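Local coordinates for protein transcriptional regulator, LacI family (Burkholderia phymatum, PDB 2RGY) that probably represses or otherwise controls transcription by binding DNA, in response to a small ligand, likely sugar-like, held between the two lobes of its core, at residues F19-Y23 with D225-S229. Residues are numbered along the deposited sequence; the frame is centred on the assembly and turned at random.
Sequences FGSYY and DDDYS
Y22 turns one ring edge, at CD1, to the carboxylate of D227, whose OD2 sits near the ring plane 4.1 Å from that carbon; the ring and carboxylate planes stand 53° apart. D225 OD1 approaches the same CD1 at 4.2 Å, from an oblique direction. The other edge of Y22 is spent within its own segment: CD2 lies 3.7 Å above the plane of the Y23 ring, over its centre, while F19 O reaches the edge of Y23. With CG of Y22 anti to the backbone N (chi1 176°), the ring extends past D227 instead of folding over it, and CB bears on the carboxylate, 3.4 Å from OD2.

G20 is the N-cap of helix 21-36, and the carboxylate of D227 lies against its first residues, S21 and Y22. OD2 of D227 comes 3.3 Å from Y22 N, but at too poor an angle for a hydrogen bond; any attraction there is probably diffuse, between carboxylate and positive helix end. S21 OG lies 3.3 Å from Y228 N.

D198 accepts the backbone N-H of D227; the D226 carboxylate, pointing away, forms a salt bridge with R277 and hydrogen bonds with S275 and H241. S21 also packs on F19 of the second subunit. The contact joins the start of helix 21-36, in the lobe built on the parallel sheet that includes strand 10-14, to the loop between strands 220-223 and 238-241 of the other lobe, across the cleft where LacI-family relatives hold their effectors.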
loop_
_atom_site.group_PDB
_atom_site.type_symbol
_atom_site.label_atom_id
_atom_site.label_comp_id
_atom_site.label_asym_id
_atom_site.label_seq_id
_atom_site.Cartn_x
_atom_site.Cartn_y
_atom_site.Cartn_z
ATOM N N PHE A 19 4.781 2.421 0.962
ATOM C CA PHE A 19 3.338 2.582 1.108
ATOM C C PHE A 19 2.646 3.393 0.026
ATOM O O PHE A 19 3.206 4.345 -0.508
ATOM C CB PHE A 19 3.028 3.192 2.467
ATOM C CG PHE A 19 3.596 2.409 3.612
ATOM C CD1 PHE A 19 4.784 2.807 4.227
ATOM C CD2 PHE A 19 2.953 1.256 4.057
ATOM C CE1 PHE A 19 5.334 2.060 5.279
ATOM C CE2 PHE A 19 3.485 0.495 5.106
ATOM C CZ PHE A 19 4.678 0.897 5.720
ATOM N N GLY A 20 1.399 3.018 -0.254
ATOM C CA GLY A 20 0.616 3.677 -1.283
ATOM C C GLY A 20 0.633 2.760 -2.488
ATOM O O GLY A 20 1.700 2.269 -2.855
ATOM N N SER A 21 -0.520 2.498 -3.099
ATOM C CA SER A 21 -0.552 1.614 -4.261
ATOM C C SER A 21 0.220 2.190 -5.454
ATOM O O SER A 21 0.555 1.480 -6.401
ATOM C CB SER A 21 -2.000 1.313 -4.657
ATOM O OG SER A 21 -2.718 2.501 -4.942
ATOM N N TYR A 22 0.503 3.488 -5.398
ATOM C CA TYR A 22 1.254 4.161 -6.454
ATOM C C TYR A 22 2.675 3.590 -6.454
ATOM O O TYR A 22 3.192 3.174 -7.488
ATOM C CB TYR A 22 1.294 5.670 -6.191
ATOM C CG TYR A 22 2.134 6.439 -7.178
ATOM C CD1 TYR A 22 1.682 6.683 -8.480
ATOM C CD2 TYR A 22 3.390 6.915 -6.815
ATOM C CE1 TYR A 22 2.472 7.391 -9.394
ATOM C CE2 TYR A 22 4.181 7.618 -7.712
ATOM C CZ TYR A 22 3.720 7.853 -9.001
ATOM O OH TYR A 22 4.529 8.540 -9.877
ATOM N N TYR A 23 3.306 3.562 -5.285
ATOM C CA TYR A 23 4.654 3.026 -5.206
ATOM C C TYR A 23 4.633 1.512 -5.356
ATOM O O TYR A 23 5.585 0.931 -5.863
ATOM C CB TYR A 23 5.320 3.451 -3.900
ATOM C CG TYR A 23 5.563 4.942 -3.874
ATOM C CD1 TYR A 23 6.460 5.530 -4.762
ATOM C CD2 TYR A 23 4.839 5.770 -3.023
ATOM C CE1 TYR A 23 6.627 6.914 -4.811
ATOM C CE2 TYR A 23 4.996 7.155 -3.059
ATOM C CZ TYR A 23 5.893 7.719 -3.958
ATOM O OH TYR A 23 6.046 9.090 -4.015
ATOM N N ASP A 225 -4.100 10.221 -9.492
ATOM C CA ASP A 225 -3.324 8.978 -9.592
ATOM C C ASP A 225 -4.233 7.847 -10.064
ATOM O O ASP A 225 -3.916 7.141 -11.019
ATOM C CB ASP A 225 -2.698 8.539 -8.248
ATOM C CG ASP A 225 -1.527 9.414 -7.806
ATOM O OD1 ASP A 225 -0.882 10.052 -8.659
ATOM O OD2 ASP A 225 -1.228 9.445 -6.588
ATOM N N ASP A 226 -5.367 7.708 -9.385
ATOM C CA ASP A 226 -6.356 6.655 -9.626
ATOM C C ASP A 226 -5.727 5.372 -9.115
ATOM O O ASP A 226 -5.707 4.333 -9.787
ATOM C CB ASP A 226 -6.735 6.516 -11.105
ATOM C CG ASP A 226 -7.911 5.559 -11.314
ATOM O OD1 ASP A 226 -8.663 5.323 -10.341
ATOM O OD2 ASP A 226 -8.094 5.055 -12.444
ATOM N N ASP A 227 -5.184 5.484 -7.906
ATOM C CA ASP A 227 -4.547 4.369 -7.238
ATOM C C ASP A 227 -5.681 3.389 -6.958
ATOM O O ASP A 227 -6.845 3.792 -6.855
ATOM C CB ASP A 227 -3.848 4.890 -5.972
ATOM C CG ASP A 227 -2.447 5.447 -6.274
ATOM O OD1 ASP A 227 -1.959 6.323 -5.523
ATOM O OD2 ASP A 227 -1.820 4.991 -7.266
ATOM N N TYR A 228 -5.383 2.104 -6.852
ATOM C CA TYR A 228 -6.492 1.194 -6.660
ATOM C C TYR A 228 -7.117 1.078 -5.282
ATOM O O TYR A 228 -7.774 0.095 -4.953
ATOM C CB TYR A 228 -6.154 -0.154 -7.297
ATOM C CG TYR A 228 -6.210 -0.033 -8.814
ATOM C CD1 TYR A 228 -5.398 -0.821 -9.640
ATOM C CD2 TYR A 228 -7.093 0.880 -9.427
ATOM C CE1 TYR A 228 -5.463 -0.705 -11.045
ATOM C CE2 TYR A 228 -7.166 0.997 -10.824
ATOM C CZ TYR A 228 -6.350 0.202 -11.624
ATOM O OH TYR A 228 -6.449 0.302 -13.006
ATOM N N SER A 229 -6.947 2.132 -4.496
ATOM C CA SER A 229 -7.566 2.214 -3.183
ATOM C C SER A 229 -8.787 3.125 -3.385
ATOM O O SER A 229 -9.668 3.216 -2.520
ATOM C CB SER A 229 -6.605 2.853 -2.174
ATOM O OG SER A 229 -7.242 3.066 -0.916
#